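Local structure of transcriptional regulator (NtrC family) (Aquifex aeolicus, 3DZD) at residues Y314-F319 and R356-C361; K318-K321 and N326-E329. The protein probably activates sigma54-dependent transcription as an AAA+ ATPase of the NtrC family, its activity governed by a response-regulator receiver domain. One frame throughout, in Å; residues are numbered along the deposited sequence.

Contact 1: residues Y314-F319 and R356-C361; sequences YFLKKF and RAVILC. With ADP (adenosine-5'-diphosphate), chain C.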
loop_
_atom_site.group_PDB
_atom_site.type_symbol
_atom_site.label_atom_id
_atom_site.label_comp_id
_atom_site.label_asym_id
_atom_site.label_seq_id
_atom_site.Cartn_x
_atom_site.Cartn_y
_atom_site.Cartn_z
ATOM N N TYR A 314 9.668 6.988 24.637
ATOM C CA TYR A 314 9.230 6.980 23.251
ATOM C C TYR A 314 7.754 6.588 23.161
ATOM O O TYR A 314 6.990 7.170 22.380
ATOM C CB TYR A 314 10.113 6.033 22.432
ATOM C CG TYR A 314 9.553 5.604 21.086
ATOM C CD1 TYR A 314 9.757 6.367 19.942
ATOM C CD2 TYR A 314 8.856 4.416 20.958
ATOM C CE1 TYR A 314 9.254 5.969 18.715
ATOM C CE2 TYR A 314 8.352 4.009 19.744
ATOM C CZ TYR A 314 8.552 4.787 18.629
ATOM O OH TYR A 314 8.046 4.354 17.428
ATOM N N PHE A 315 7.350 5.603 23.961
ATOM C CA PHE A 315 5.962 5.149 23.936
ATOM C C PHE A 315 5.049 6.147 24.652
ATOM O O PHE A 315 3.949 6.438 24.192
ATOM C CB PHE A 315 5.825 3.737 24.534
ATOM C CG PHE A 315 6.418 2.648 23.670
ATOM C CD1 PHE A 315 6.037 2.510 22.337
ATOM C CD2 PHE A 315 7.364 1.767 24.183
ATOM C CE1 PHE A 315 6.593 1.519 21.531
ATOM C CE2 PHE A 315 7.910 0.766 23.393
ATOM C CZ PHE A 315 7.535 0.642 22.065
ATOM N N LEU A 316 5.518 6.668 25.778
ATOM C CA LEU A 316 4.758 7.639 26.552
ATOM C C LEU A 316 4.425 8.865 25.705
ATOM O O LEU A 316 3.314 9.378 25.767
ATOM C CB LEU A 316 5.543 8.058 27.793
ATOM C CG LEU A 316 4.877 9.099 28.692
ATOM C CD1 LEU A 316 3.636 8.515 29.356
ATOM C CD2 LEU A 316 5.862 9.613 29.736
ATOM N N LYS A 317 5.387 9.333 24.913
ATOM C CA LYS A 317 5.147 10.473 24.043
ATOM C C LYS A 317 4.177 10.113 22.938
ATOM O O LYS A 317 3.199 10.814 22.706
ATOM C CB LYS A 317 6.446 10.990 23.428
ATOM C CG LYS A 317 7.117 12.086 24.231
ATOM C CD LYS A 317 7.379 11.636 25.660
ATOM C CE LYS A 317 8.370 12.552 26.356
ATOM N NZ LYS A 317 7.889 13.963 26.358
ATOM N N LYS A 318 4.453 9.013 22.254
ATOM C CA LYS A 318 3.653 8.613 21.112
ATOM C C LYS A 318 2.176 8.435 21.465
ATOM O O LYS A 318 1.294 8.810 20.685
ATOM C CB LYS A 318 4.222 7.338 20.494
ATOM C CG LYS A 318 3.293 6.638 19.534
ATOM C CD LYS A 318 4.073 5.702 18.621
ATOM C CE LYS A 318 3.268 4.448 18.343
ATOM N NZ LYS A 318 2.834 3.839 19.637
ATOM N N PHE A 319 1.914 7.869 22.640
ATOM C CA PHE A 319 0.545 7.612 23.063
ATOM C C PHE A 319 -0.122 8.861 23.633
ATOM O O PHE A 319 -1.248 9.181 23.260
ATOM C CB PHE A 319 0.479 6.449 24.062
ATOM C CG PHE A 319 0.830 5.124 23.461
ATOM C CD1 PHE A 319 0.284 4.737 22.246
ATOM C CD2 PHE A 319 1.719 4.265 24.100
ATOM C CE1 PHE A 319 0.612 3.515 21.677
ATOM C CE2 PHE A 319 2.047 3.044 23.546
ATOM C CZ PHE A 319 1.501 2.669 22.335
ATOM N N ARG A 356 -1.208 1.486 28.591
ATOM C CA ARG A 356 -2.167 1.363 29.667
ATOM C C ARG A 356 -2.068 2.603 30.544
ATOM O O ARG A 356 -3.059 3.278 30.796
ATOM C CB ARG A 356 -1.865 0.107 30.476
ATOM C CG ARG A 356 -2.599 0.009 31.788
ATOM C CD ARG A 356 -3.932 -0.688 31.633
ATOM N NE ARG A 356 -4.505 -0.979 32.948
ATOM C CZ ARG A 356 -5.805 -1.104 33.196
ATOM N NH1 ARG A 356 -6.697 -0.960 32.220
ATOM N NH2 ARG A 356 -6.210 -1.363 34.431
ATOM N N ALA A 357 -0.854 2.905 30.987
ATOM C CA ALA A 357 -0.609 4.067 31.825
ATOM C C ALA A 357 -1.250 5.339 31.265
ATOM O O ALA A 357 -1.824 6.120 32.008
ATOM C CB ALA A 357 0.884 4.265 32.010
ATOM N N VAL A 358 -1.139 5.529 29.953
ATOM C CA VAL A 358 -1.611 6.730 29.283
ATOM C C VAL A 358 -3.132 6.748 29.160
ATOM O O VAL A 358 -3.764 7.803 29.259
ATOM C CB VAL A 358 -0.994 6.850 27.872
ATOM C CG1 VAL A 358 -1.550 8.067 27.139
ATOM C CG2 VAL A 358 0.526 6.932 27.962
ATOM N N ILE A 359 -3.711 5.574 28.934
ATOM C CA ILE A 359 -5.158 5.431 28.831
ATOM C C ILE A 359 -5.855 5.853 30.134
ATOM O O ILE A 359 -6.928 6.449 30.109
ATOM C CB ILE A 359 -5.541 3.990 28.411
ATOM C CG1 ILE A 359 -5.346 3.822 26.898
ATOM C CG2 ILE A 359 -6.969 3.675 28.813
ATOM C CD1 ILE A 359 -5.322 2.375 26.405
ATOM N N LEU A 360 -5.215 5.564 31.262
ATOM C CA LEU A 360 -5.693 5.976 32.577
ATOM C C LEU A 360 -4.937 7.205 33.075
ATOM O O LEU A 360 -4.675 7.330 34.268
ATOM C CB LEU A 360 -5.436 4.842 33.576
ATOM C CG LEU A 360 -5.701 3.428 33.051
ATOM C CD1 LEU A 360 -5.393 2.351 34.117
ATOM C CD2 LEU A 360 -7.144 3.316 32.546
ATOM N N CYS A 361 -4.585 8.109 32.177
ATOM C CA CYS A 361 -3.580 9.118 32.495
ATOM C C CYS A 361 -3.970 10.186 33.516
ATOM O O CYS A 361 -5.134 10.328 33.882
ATOM C CB CYS A 361 -3.111 9.802 31.217
ATOM S SG CYS A 361 -1.525 10.605 31.408
HETATM P PB ADP C . 8.729 -9.541 17.776
HETATM O O1B ADP C . 8.623 -9.230 16.296
HETATM O O2B ADP C . 7.854 -10.684 18.242
HETATM O O3B ADP C . 10.134 -9.683 18.277
HETATM P PA ADP C . 7.450 -6.943 17.961
HETATM O O1A ADP C . 8.466 -5.980 17.414
HETATM O O2A ADP C . 6.340 -7.389 17.032
HETATM O O3A ADP C . 8.225 -8.225 18.583
HETATM O "O5'" ADP C . 6.762 -6.281 19.256
HETATM C "C5'" ADP C . 7.263 -5.069 19.805
HETATM C "C4'" ADP C . 6.252 -3.943 19.722
HETATM O "O4'" ADP C . 6.938 -2.773 20.150
HETATM C "C3'" ADP C . 5.892 -3.653 18.280
HETATM O "O3'" ADP C . 4.685 -2.885 18.254
HETATM C "C2'" ADP C . 6.981 -2.750 17.767
HETATM O "O2'" ADP C . 6.343 -1.766 16.949
HETATM C "C1'" ADP C . 7.495 -2.077 19.023
HETATM N N9 ADP C . 8.968 -2.142 19.118
HETATM C C8 ADP C . 9.690 -3.258 19.328
HETATM N N7 ADP C . 11.008 -2.990 19.398
HETATM C C5 ADP C . 11.147 -1.663 19.231
HETATM C C6 ADP C . 12.287 -0.723 19.184
HETATM N N6 ADP C . 13.562 -1.168 19.344
HETATM N N1 ADP C . 12.010 0.580 18.992
HETATM C C2 ADP C . 10.745 1.015 18.842
HETATM N N3 ADP C . 9.661 0.220 18.865
HETATM C C4 ADP C . 9.800 -1.107 19.053
#

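Contact 2: residues K318-K321 and N326-E329; sequences KFAK and NCFE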
loop_
_atom_site.group_PDB
_atom_site.type_symbol
_atom_site.label_atom_id
_atom_site.label_comp_id
_atom_site.label_asym_id
_atom_site.label_seq_id
_atom_site.Cartn_x
_atom_site.Cartn_y
_atom_site.Cartn_z
ATOM N N LYS A 318 4.453 9.013 22.254
ATOM C CA LYS A 318 3.653 8.613 21.112
ATOM C C LYS A 318 2.176 8.435 21.465
ATOM O O LYS A 318 1.294 8.810 20.685
ATOM C CB LYS A 318 4.222 7.338 20.494
ATOM C CG LYS A 318 3.293 6.638 19.534
ATOM C CD LYS A 318 4.073 5.702 18.621
ATOM C CE LYS A 318 3.268 4.448 18.343
ATOM N NZ LYS A 318 2.834 3.839 19.637
ATOM N N PHE A 319 1.914 7.869 22.640
ATOM C CA PHE A 319 0.545 7.612 23.063
ATOM C C PHE A 319 -0.122 8.861 23.633
ATOM O O PHE A 319 -1.248 9.181 23.260
ATOM C CB PHE A 319 0.479 6.449 24.062
ATOM C CG PHE A 319 0.830 5.124 23.461
ATOM C CD1 PHE A 319 0.284 4.737 22.246
ATOM C CD2 PHE A 319 1.719 4.265 24.100
ATOM C CE1 PHE A 319 0.612 3.515 21.677
ATOM C CE2 PHE A 319 2.047 3.044 23.546
ATOM C CZ PHE A 319 1.501 2.669 22.335
ATOM N N ALA A 320 0.574 9.562 24.527
ATOM C CA ALA A 320 0.053 10.798 25.106
ATOM C C ALA A 320 -0.354 11.795 24.019
ATOM O O ALA A 320 -1.364 12.491 24.138
ATOM C CB ALA A 320 1.073 11.424 26.056
ATOM N N LYS A 321 0.436 11.852 22.956
ATOM C CA LYS A 321 0.124 12.708 21.827
ATOM C C LYS A 321 -1.116 12.169 21.123
ATOM O O LYS A 321 -2.036 12.919 20.784
ATOM C CB LYS A 321 1.309 12.749 20.854
ATOM C CG LYS A 321 1.447 14.044 20.058
ATOM C CD LYS A 321 2.026 15.170 20.908
ATOM C CE LYS A 321 2.213 16.462 20.107
ATOM N NZ LYS A 321 0.946 17.229 19.907
ATOM N N ASN A 326 -2.198 14.514 28.796
ATOM C CA ASN A 326 -1.236 15.514 29.233
ATOM C C ASN A 326 -0.256 14.955 30.262
ATOM O O ASN A 326 -0.082 15.514 31.344
ATOM C CB ASN A 326 -1.963 16.745 29.781
ATOM C CG ASN A 326 -1.067 17.972 29.864
ATOM O OD1 ASN A 326 0.156 17.880 29.719
ATOM N ND2 ASN A 326 -1.675 19.130 30.101
ATOM N N CYS A 327 0.381 13.844 29.909
ATOM C CA CYS A 327 1.355 13.192 30.776
ATOM C C CYS A 327 2.597 12.854 29.970
ATOM O O CYS A 327 2.688 11.782 29.368
ATOM C CB CYS A 327 0.765 11.917 31.371
ATOM S SG CYS A 327 0.041 10.808 30.135
ATOM N N PHE A 328 3.559 13.768 29.964
ATOM C CA PHE A 328 4.714 13.628 29.090
ATOM C C PHE A 328 6.031 13.289 29.774
ATOM O O PHE A 328 7.020 13.009 29.099
ATOM C CB PHE A 328 4.863 14.860 28.197
ATOM C CG PHE A 328 3.845 14.920 27.101
ATOM C CD1 PHE A 328 4.058 14.244 25.912
ATOM C CD2 PHE A 328 2.663 15.623 27.272
ATOM C CE1 PHE A 328 3.126 14.281 24.907
ATOM C CE2 PHE A 328 1.721 15.667 26.267
ATOM C CZ PHE A 328 1.953 14.996 25.082
ATOM N N GLU A 329 6.057 13.295 31.101
ATOM C CA GLU A 329 7.282 12.909 31.785
ATOM C C GLU A 329 7.094 11.677 32.653
ATOM O O GLU A 329 6.046 11.491 33.276
ATOM C CB GLU A 329 7.846 14.061 32.619
ATOM C CG GLU A 329 6.958 14.481 33.774
ATOM C CD GLU A 329 7.702 15.294 34.817
ATOM O OE1 GLU A 329 7.467 16.520 34.898
ATOM O OE2 GLU A 329 8.529 14.706 35.550
#

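Contact 1: residues Y314-F319 and R356-C361
In the helical lid of the AAA+ ATPase module, Leu316 and Phe319 of helix 307-322 meet Val358 near the C-terminal end of helix 346-359. The contact is small and wholly apolar, burying 153 Å² over both sides, and all three residues are buried. Val358 brings both of its methyls. Its CG2 fits between two partners, lying 3.8 Å from Leu316 CD1 and 3.9 Å from Phe319 CB. CG1 lies against the root of the phenylalanine, 3.9 Å from Phe319 C. Phe319 therefore offers its backbone and CB here, while its ring, with CG anti to the carbonyl carbon (chi1 -68°), runs off to touch Lys351 and Glu355. Leu316 does the reverse: CG stands anti to the backbone N (chi1 179°), which carries CD1 nearer to the valine. Cutting Val358 back to an alanine removes both methyls and is likely to leave a gap between Leu316 CD1 and Phe319 CB, each with less to pack on. Away from this junction the same stretch of helix 307-322, through Tyr314 and Phe315, borders the nucleotide. Tyr314 CE2 lies 3.9 Å from ADP C2, and Phe315 CZ comes equally close, 3.9 Å, to ADP N3; the two rings also touch each other, Tyr314 CD2 lying over a face of the Phe315 ring toward its rim. Helix 307-322 thus faces the adenosine along one flank and helix 346-359 along another, with Phe315 also touching Lys351 and Ile354, while the loop residues Leu330 and Val365 cover Leu316.

Contact 2: residues K318-K321 and N326-E329
Ala320 and Phe328 form the centre of this contact, a CH-pi interaction in which the alanine methyl sits over one face of the aromatic ring. Ala320 CB is 4.0 Å from the centroid of the Phe328 ring and 23° off its normal, so the methyl is displaced toward the rim; accordingly its nearest ring atom is Phe328 CE1, at 3.7 Å. The ring reaches the helix because CG is anti to the carbonyl carbon of Phe328 (chi1 -74°), which brings the end of the side chain closer than its CB direction alone would suggest. The same methyl also meets Cys327, the residue before Phe328, at 3.7 Å from Cys327 O and 4.3 Å from Cys327 SG. Farther out, Lys321 passes the end of the ring with its aliphatic part, CD lying 4.2 Å from Phe328 CZ. The lysine chain bends at chi2 (76°) and again at chi4, and its NZ is hydrogen-bonded to Ser189 O of the second subunit, so the ring packs beside a residue that also joins the two chains. Two outer ties help to place the 326-329 segment: Cys327 SG is in a disulfide with Cys361, and Phe328 O accepts a weak hydrogen bond from Lys317 NZ, one turn back on the helix. The whole contact buries 182 Å² and is partly buried. It packs the loop between the first two helices of the AAA+ lid, 307-322 and 332-339, back onto the last turns of the first, while Phe319 points its ring to helix 346-359.

Following the chain from the N terminus, helix 307-322 supplies the first segment of both contacts, which share Lys318 and Phe319. Contact 2 closes first, turning the chain back within four intervening residues. Contact 1 closes much later, after 36 intervening residues that include helix 332-339 and most of helix 346-359, so the whole 326-329 segment falls within its span. With centres 5 Å apart, the contacts also touch directly: Leu316 CD1 of contact 1 lies 3.4 Å from Cys327 O of contact 2. A covalent bond joins their second segments. Together they tie the loop and the closing helix of the lid to helix 307-322.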